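Local coordinates for cell surface protein (PDB 4GT6), which is of unknown function but, through the leucine-rich repeat region held here, probably binds other proteins outside a gut bacterium, at residues C204-I210 with R237-R242; C264-V270 with C287-I293. One frame throughout, in Å; residues are numbered along the deposited sequence.

Contact 1 of 2, residues C204-I210 with R237-R242; sequences CFALSTI and RYPSQR. With EDO (1,2-ethanediol), chain H.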
loop_
_atom_site.group_PDB
_atom_site.type_symbol
_atom_site.label_atom_id
_atom_site.label_comp_id
_atom_site.label_asym_id
_atom_site.label_seq_id
_atom_site.Cartn_x
_atom_site.Cartn_y
_atom_site.Cartn_z
ATOM N N CYS A 204 -0.323 -7.501 -3.337
ATOM C CA CYS A 204 -1.099 -8.338 -2.424
ATOM C C CYS A 204 -1.011 -9.765 -2.964
ATOM O O CYS A 204 -1.919 -10.271 -3.628
ATOM C CB CYS A 204 -2.528 -7.837 -2.289
ATOM S SG CYS A 204 -2.663 -6.337 -1.274
ATOM N N PHE A 205 0.125 -10.403 -2.676
ATOM C CA PHE A 205 0.505 -11.710 -3.242
ATOM C C PHE A 205 -0.415 -12.884 -2.901
ATOM O O PHE A 205 -0.416 -13.862 -3.649
ATOM C CB PHE A 205 1.937 -12.092 -2.821
ATOM C CG PHE A 205 3.034 -11.086 -3.111
ATOM C CD1 PHE A 205 2.922 -10.183 -4.173
ATOM C CD2 PHE A 205 4.212 -11.081 -2.364
ATOM C CE1 PHE A 205 3.938 -9.259 -4.438
ATOM C CE2 PHE A 205 5.224 -10.144 -2.625
ATOM C CZ PHE A 205 5.081 -9.243 -3.658
ATOM N N ALA A 206 -1.137 -12.826 -1.776
ATOM C CA ALA A 206 -1.988 -13.937 -1.301
ATOM C C ALA A 206 -3.481 -13.745 -1.605
ATOM O O ALA A 206 -4.291 -14.572 -1.186
ATOM C CB ALA A 206 -1.813 -14.096 0.212
ATOM N N LEU A 207 -3.852 -12.666 -2.298
ATOM C CA LEU A 207 -5.257 -12.349 -2.519
ATOM C C LEU A 207 -5.970 -13.334 -3.459
ATOM O O LEU A 207 -5.514 -13.546 -4.585
ATOM C CB LEU A 207 -5.367 -10.924 -3.072
ATOM C CG LEU A 207 -6.767 -10.363 -3.174
ATOM C CD1 LEU A 207 -7.408 -10.219 -1.786
ATOM C CD2 LEU A 207 -6.728 -9.024 -3.885
ATOM N N SER A 208 -7.082 -13.941 -3.014
ATOM C CA SER A 208 -7.799 -14.852 -3.907
ATOM C C SER A 208 -9.218 -14.375 -4.193
ATOM O O SER A 208 -9.718 -14.634 -5.286
ATOM C CB SER A 208 -7.824 -16.277 -3.360
ATOM O OG SER A 208 -8.471 -16.357 -2.102
ATOM N N THR A 209 -9.881 -13.698 -3.229
ATOM C CA THR A 209 -11.261 -13.252 -3.436
ATOM C C THR A 209 -11.438 -11.777 -3.112
ATOM O O THR A 209 -10.769 -11.232 -2.237
ATOM C CB THR A 209 -12.255 -14.106 -2.631
ATOM O OG1 THR A 209 -11.811 -14.205 -1.283
ATOM C CG2 THR A 209 -12.445 -15.505 -3.222
ATOM N N ILE A 210 -12.336 -11.135 -3.857
ATOM C CA ILE A 210 -12.679 -9.726 -3.748
ATOM C C ILE A 210 -14.184 -9.606 -3.773
ATOM O O ILE A 210 -14.828 -10.125 -4.696
ATOM C CB ILE A 210 -12.044 -8.903 -4.921
ATOM C CG1 ILE A 210 -10.495 -9.057 -4.975
ATOM C CG2 ILE A 210 -12.474 -7.412 -4.842
ATOM C CD1 ILE A 210 -9.854 -8.490 -6.220
ATOM N N ARG A 237 -7.669 -4.278 -9.470
ATOM C CA ARG A 237 -7.059 -5.403 -8.767
ATOM C C ARG A 237 -7.621 -6.752 -9.227
ATOM O O ARG A 237 -8.794 -7.068 -9.000
ATOM C CB ARG A 237 -7.228 -5.267 -7.226
ATOM C CG ARG A 237 -6.589 -6.377 -6.398
ATOM C CD ARG A 237 -5.059 -6.262 -6.343
ATOM N NE ARG A 237 -4.410 -7.083 -7.378
ATOM C CZ ARG A 237 -3.094 -7.169 -7.549
ATOM N NH1 ARG A 237 -2.271 -6.416 -6.824
ATOM N NH2 ARG A 237 -2.587 -8.010 -8.447
ATOM N N TYR A 238 -6.758 -7.532 -9.878
ATOM C CA TYR A 238 -7.028 -8.922 -10.241
ATOM C C TYR A 238 -6.396 -9.763 -9.121
ATOM O O TYR A 238 -5.241 -9.512 -8.788
ATOM C CB TYR A 238 -6.452 -9.249 -11.617
ATOM C CG TYR A 238 -6.751 -10.665 -12.064
ATOM C CD1 TYR A 238 -5.906 -11.722 -11.717
ATOM C CD2 TYR A 238 -7.838 -10.940 -12.886
ATOM C CE1 TYR A 238 -6.177 -13.028 -12.129
ATOM C CE2 TYR A 238 -8.103 -12.236 -13.329
ATOM C CZ TYR A 238 -7.269 -13.275 -12.947
ATOM O OH TYR A 238 -7.543 -14.550 -13.369
ATOM N N PRO A 239 -7.107 -10.738 -8.512
ATOM C CA PRO A 239 -6.530 -11.449 -7.349
ATOM C C PRO A 239 -5.356 -12.335 -7.756
ATOM O O PRO A 239 -5.503 -13.159 -8.646
ATOM C CB PRO A 239 -7.708 -12.258 -6.762
ATOM C CG PRO A 239 -8.844 -12.103 -7.700
ATOM C CD PRO A 239 -8.491 -11.166 -8.812
ATOM N N SER A 240 -4.170 -12.095 -7.167
ATOM C CA SER A 240 -2.939 -12.802 -7.557
ATOM C C SER A 240 -3.016 -14.323 -7.415
ATOM O O SER A 240 -2.338 -15.029 -8.154
ATOM C CB SER A 240 -1.756 -12.292 -6.740
ATOM O OG SER A 240 -1.440 -10.963 -7.131
ATOM N N GLN A 241 -3.834 -14.824 -6.479
ATOM C CA GLN A 241 -3.967 -16.263 -6.263
ATOM C C GLN A 241 -5.132 -16.882 -7.045
ATOM O O GLN A 241 -5.368 -18.090 -6.926
ATOM C CB GLN A 241 -4.066 -16.576 -4.754
ATOM C CG GLN A 241 -2.748 -16.303 -4.022
ATOM C CD GLN A 241 -1.626 -17.204 -4.490
ATOM O OE1 GLN A 241 -1.806 -18.398 -4.716
ATOM N NE2 GLN A 241 -0.446 -16.660 -4.640
ATOM N N ARG A 242 -5.803 -16.101 -7.912
ATOM C CA ARG A 242 -6.882 -16.648 -8.759
ATOM C C ARG A 242 -6.284 -17.710 -9.693
ATOM O O ARG A 242 -5.316 -17.439 -10.414
ATOM C CB ARG A 242 -7.562 -15.521 -9.528
ATOM C CG ARG A 242 -8.723 -15.997 -10.343
ATOM C CD ARG A 242 -9.570 -14.821 -10.709
ATOM N NE ARG A 242 -10.586 -15.224 -11.680
ATOM C CZ ARG A 242 -11.582 -14.436 -12.044
ATOM N NH1 ARG A 242 -11.683 -13.214 -11.544
ATOM N NH2 ARG A 242 -12.495 -14.868 -12.902
HETATM C C1 EDO H . 2.058 -12.193 1.512
HETATM O O1 EDO H . 2.232 -13.174 0.529
HETATM C C2 EDO H . 2.610 -10.837 1.029
HETATM O O2 EDO H . 1.950 -10.378 -0.164
HETATM O O HOH W 1 -3.613 -9.607 -5.704
#
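Gln241 reaches Phe205 by turning CG beside its own backbone N (chi1 -69°) and bending again at chi2, which lays the chain against the 204-207 turn and puts NE2 3.0 Å from Phe205 O. The bond is nearly straight, 163° at the hydrogen, and the acceptor lies close to the amide plane of Gln241. The backbone of Gln241 adds a second bond, N to Leu207 O at 2.8 Å. Both segments fold as type I turns here, Cys204 to Leu207 and Pro239 to Arg242, and a water ties them again, donating to Cys204 O and accepting from Ser240 N.

Deeper in, Leu207 carries CG anti to its backbone N (chi1 -172°), and its CD2 lies 3.7 Å from Arg237 CG as the two chains slide past each other in opposite directions. Ile210 comes across the arginine at about a right angle, CD1 being 3.9 Å from the same CG and 4.0 Å from Pro239 CD. The methylenes of Arg237 thus serve as apolar surface, while its bent chain returns the guanidinium to Tyr238 O, where NE and NH2 both bond side-on to that one oxygen. NH1 continues to Asp262 in a salt bridge and to Phe201 O. With a leucine in place of Arg237, Asp262 would probably lose its cationic partner and Tyr238 O both of its guanidinium donors.

The bound ethanediol, probably from the crystallisation liquor, accepts from Phe205 N at the outer end. Buried leucine and isoleucine, with backbone carbonyls of one turn bonded by the glutamine of the next coil's turn, are consistent with successive coils of a leucine-rich repeat solenoid, here joined across the 224-227 and 233-237 hairpin.

Contact 2 of 2, residues C264-V270 with C287-I293; sequences CAYLASV and CPALQDI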
loop_
_atom_site.group_PDB
_atom_site.type_symbol
_atom_site.label_atom_id
_atom_site.label_comp_id
_atom_site.label_asym_id
_atom_site.label_seq_id
_atom_site.Cartn_x
_atom_site.Cartn_y
_atom_site.Cartn_z
ATOM N N CYS A 264 0.644 -12.381 -10.351
ATOM C CA CYS A 264 -0.342 -13.456 -10.560
ATOM C C CYS A 264 0.393 -14.785 -10.662
ATOM O O CYS A 264 1.204 -14.967 -11.569
ATOM C CB CYS A 264 -1.185 -13.198 -11.798
ATOM S SG CYS A 264 -2.286 -11.786 -11.630
ATOM N N ALA A 265 0.144 -15.687 -9.728
ATOM C CA ALA A 265 0.836 -16.975 -9.673
ATOM C C ALA A 265 0.386 -17.966 -10.776
ATOM O O ALA A 265 1.168 -18.843 -11.146
ATOM C CB ALA A 265 0.615 -17.613 -8.304
ATOM N N TYR A 266 -0.859 -17.842 -11.275
ATOM C CA TYR A 266 -1.437 -18.839 -12.189
ATOM C C TYR A 266 -1.816 -18.321 -13.563
ATOM O O TYR A 266 -1.948 -19.134 -14.490
ATOM C CB TYR A 266 -2.697 -19.460 -11.551
ATOM C CG TYR A 266 -2.437 -20.115 -10.208
ATOM C CD1 TYR A 266 -1.977 -21.426 -10.126
ATOM C CD2 TYR A 266 -2.662 -19.425 -9.017
ATOM C CE1 TYR A 266 -1.712 -22.027 -8.893
ATOM C CE2 TYR A 266 -2.409 -20.020 -7.775
ATOM C CZ TYR A 266 -1.938 -21.322 -7.720
ATOM O OH TYR A 266 -1.701 -21.927 -6.510
ATOM N N LEU A 267 -2.085 -17.018 -13.691
ATOM C CA LEU A 267 -2.540 -16.434 -14.960
ATOM C C LEU A 267 -1.543 -16.699 -16.089
ATOM O O LEU A 267 -0.386 -16.273 -16.002
ATOM C CB LEU A 267 -2.781 -14.928 -14.781
ATOM C CG LEU A 267 -3.439 -14.199 -15.979
ATOM C CD1 LEU A 267 -4.863 -14.717 -16.249
ATOM C CD2 LEU A 267 -3.484 -12.717 -15.739
ATOM N N ALA A 268 -1.992 -17.423 -17.138
ATOM C CA ALA A 268 -1.127 -17.810 -18.267
ATOM C C ALA A 268 -1.452 -17.044 -19.556
ATOM O O ALA A 268 -0.590 -16.909 -20.426
ATOM C CB ALA A 268 -1.243 -19.315 -18.525
ATOM N N SER A 269 -2.690 -16.548 -19.679
ATOM C CA SER A 269 -3.123 -15.869 -20.892
ATOM C C SER A 269 -4.013 -14.693 -20.548
ATOM O O SER A 269 -4.935 -14.859 -19.770
ATOM C CB SER A 269 -3.890 -16.857 -21.773
ATOM O OG SER A 269 -4.385 -16.233 -22.947
ATOM N N VAL A 270 -3.760 -13.522 -21.136
ATOM C CA VAL A 270 -4.635 -12.373 -20.887
ATOM C C VAL A 270 -5.056 -11.776 -22.241
ATOM O O VAL A 270 -4.256 -11.748 -23.182
ATOM C CB VAL A 270 -4.018 -11.317 -19.920
ATOM C CG1 VAL A 270 -2.750 -10.672 -20.486
ATOM C CG2 VAL A 270 -5.046 -10.254 -19.501
ATOM N N CYS A 287 4.554 -11.873 -13.110
ATOM C CA CYS A 287 3.542 -12.896 -13.431
ATOM C C CYS A 287 4.328 -14.064 -14.020
ATOM O O CYS A 287 4.637 -14.024 -15.211
ATOM C CB CYS A 287 2.499 -12.350 -14.401
ATOM S SG CYS A 287 1.326 -11.212 -13.626
ATOM N N PRO A 288 4.733 -15.072 -13.206
ATOM C CA PRO A 288 5.671 -16.094 -13.713
ATOM C C PRO A 288 5.071 -17.161 -14.626
ATOM O O PRO A 288 5.840 -17.936 -15.183
ATOM C CB PRO A 288 6.228 -16.735 -12.434
ATOM C CG PRO A 288 5.215 -16.498 -11.417
ATOM C CD PRO A 288 4.498 -15.237 -11.756
ATOM N N ALA A 289 3.733 -17.232 -14.756
ATOM C CA ALA A 289 3.102 -18.216 -15.642
ATOM C C ALA A 289 2.577 -17.558 -16.923
ATOM O O ALA A 289 2.111 -18.268 -17.815
ATOM C CB ALA A 289 1.966 -18.924 -14.922
ATOM N N LEU A 290 2.690 -16.226 -17.036
ATOM C CA LEU A 290 2.145 -15.464 -18.165
ATOM C C LEU A 290 2.894 -15.784 -19.451
ATOM O O LEU A 290 4.101 -15.548 -19.553
ATOM C CB LEU A 290 2.119 -13.952 -17.866
ATOM C CG LEU A 290 1.374 -13.054 -18.878
ATOM C CD1 LEU A 290 -0.120 -13.459 -19.013
ATOM C CD2 LEU A 290 1.486 -11.582 -18.483
ATOM N N GLN A 291 2.156 -16.331 -20.438
ATOM C CA GLN A 291 2.757 -16.713 -21.716
ATOM C C GLN A 291 2.125 -16.026 -22.914
ATOM O O GLN A 291 2.811 -15.838 -23.920
ATOM C CB GLN A 291 2.663 -18.226 -21.916
ATOM C CG GLN A 291 3.684 -19.016 -21.117
ATOM C CD GLN A 291 3.720 -20.453 -21.570
ATOM O OE1 GLN A 291 3.126 -21.339 -20.945
ATOM N NE2 GLN A 291 4.398 -20.711 -22.680
ATOM N N ASP A 292 0.820 -15.714 -22.850
ATOM C CA ASP A 292 0.143 -15.106 -24.000
ATOM C C ASP A 292 -0.565 -13.832 -23.624
ATOM O O ASP A 292 -1.277 -13.785 -22.620
ATOM C CB ASP A 292 -0.878 -16.102 -24.584
ATOM C CG ASP A 292 -0.246 -17.375 -25.113
ATOM O OD1 ASP A 292 0.585 -17.283 -26.036
ATOM O OD2 ASP A 292 -0.605 -18.462 -24.624
ATOM N N ILE A 293 -0.321 -12.784 -24.406
ATOM C CA ILE A 293 -0.936 -11.474 -24.209
ATOM C C ILE A 293 -1.506 -11.000 -25.541
ATOM O O ILE A 293 -0.770 -10.949 -26.524
ATOM C CB ILE A 293 0.076 -10.424 -23.639
ATOM C CG1 ILE A 293 0.659 -10.869 -22.292
ATOM C CG2 ILE A 293 -0.597 -9.024 -23.505
ATOM C CD1 ILE A 293 2.126 -10.910 -22.291
HETATM O O HOH W 2 1.463 -15.560 -14.128
HETATM O O HOH W 3 -3.840 -18.259 -25.168
#
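Val270 and Ile293 cross at a slant on the buried face of a parallel strand pair, CG1 of each lying 3.9 Å from CG1 of the other; Val270 CG1 is brought there by its place between the backbone N and the carbonyl carbon (chi1 63°). Leu290 extends this apolar patch, its CD1 4.1 Å from Val270 CG1. Backbone bonds draw the same end together: Ala268 O accepts from both Gln291 N (2.8 Å) and Asp292 N, the latter in the carbonyl plane, and Val270 N donates to Asp292 O at 2.9 Å. The two bridges set a parallel register, Ser269 and Asp292 directed to one face, Val270 and Ile293 to the other.

The other face is looser. Ser269 OG stands 3.9 Å from Asp292 CB, and a water lies between this hydroxyl and Asp292 OD2, its contact with the carboxylate a long 3.3 Å. Toward the turns, direct strand bonding gives way to a second water, which donates to Cys264 O and Leu267 O and accepts from Ala289 N, three bonds that link the two turns.

Strand 269-271 is the middle of a three-stranded parallel sheet, flanked by 246-248, whose Phe247 touches Leu267, and by 292-294; beyond the latter, Leu313 packs on Ile293.

Contacts 1 and 2 lie in series along the solenoid and join directly: Ser240 O is 3.0 Å from Ala265 N, a probable hydrogen bond, and Tyr238 CD1 packs on Cys264 SG at 3.6 Å. Their centres lie about 14 Å and 23 Å from the chain's centre, and each has an exposed rim. In contact 1 an arginine and a tyrosine are buried with the leucine and isoleucine; in contact 2 the inner side is cysteine, leucine and valine, with Asp292 and Gln291 outside. Contact 2 couples equivalent parts of two coils through parallel strand bonds. Contact 1, without strand pairing, relies on a glutamine side chain, a single backbone bond and the packed methylenes of a buried arginine.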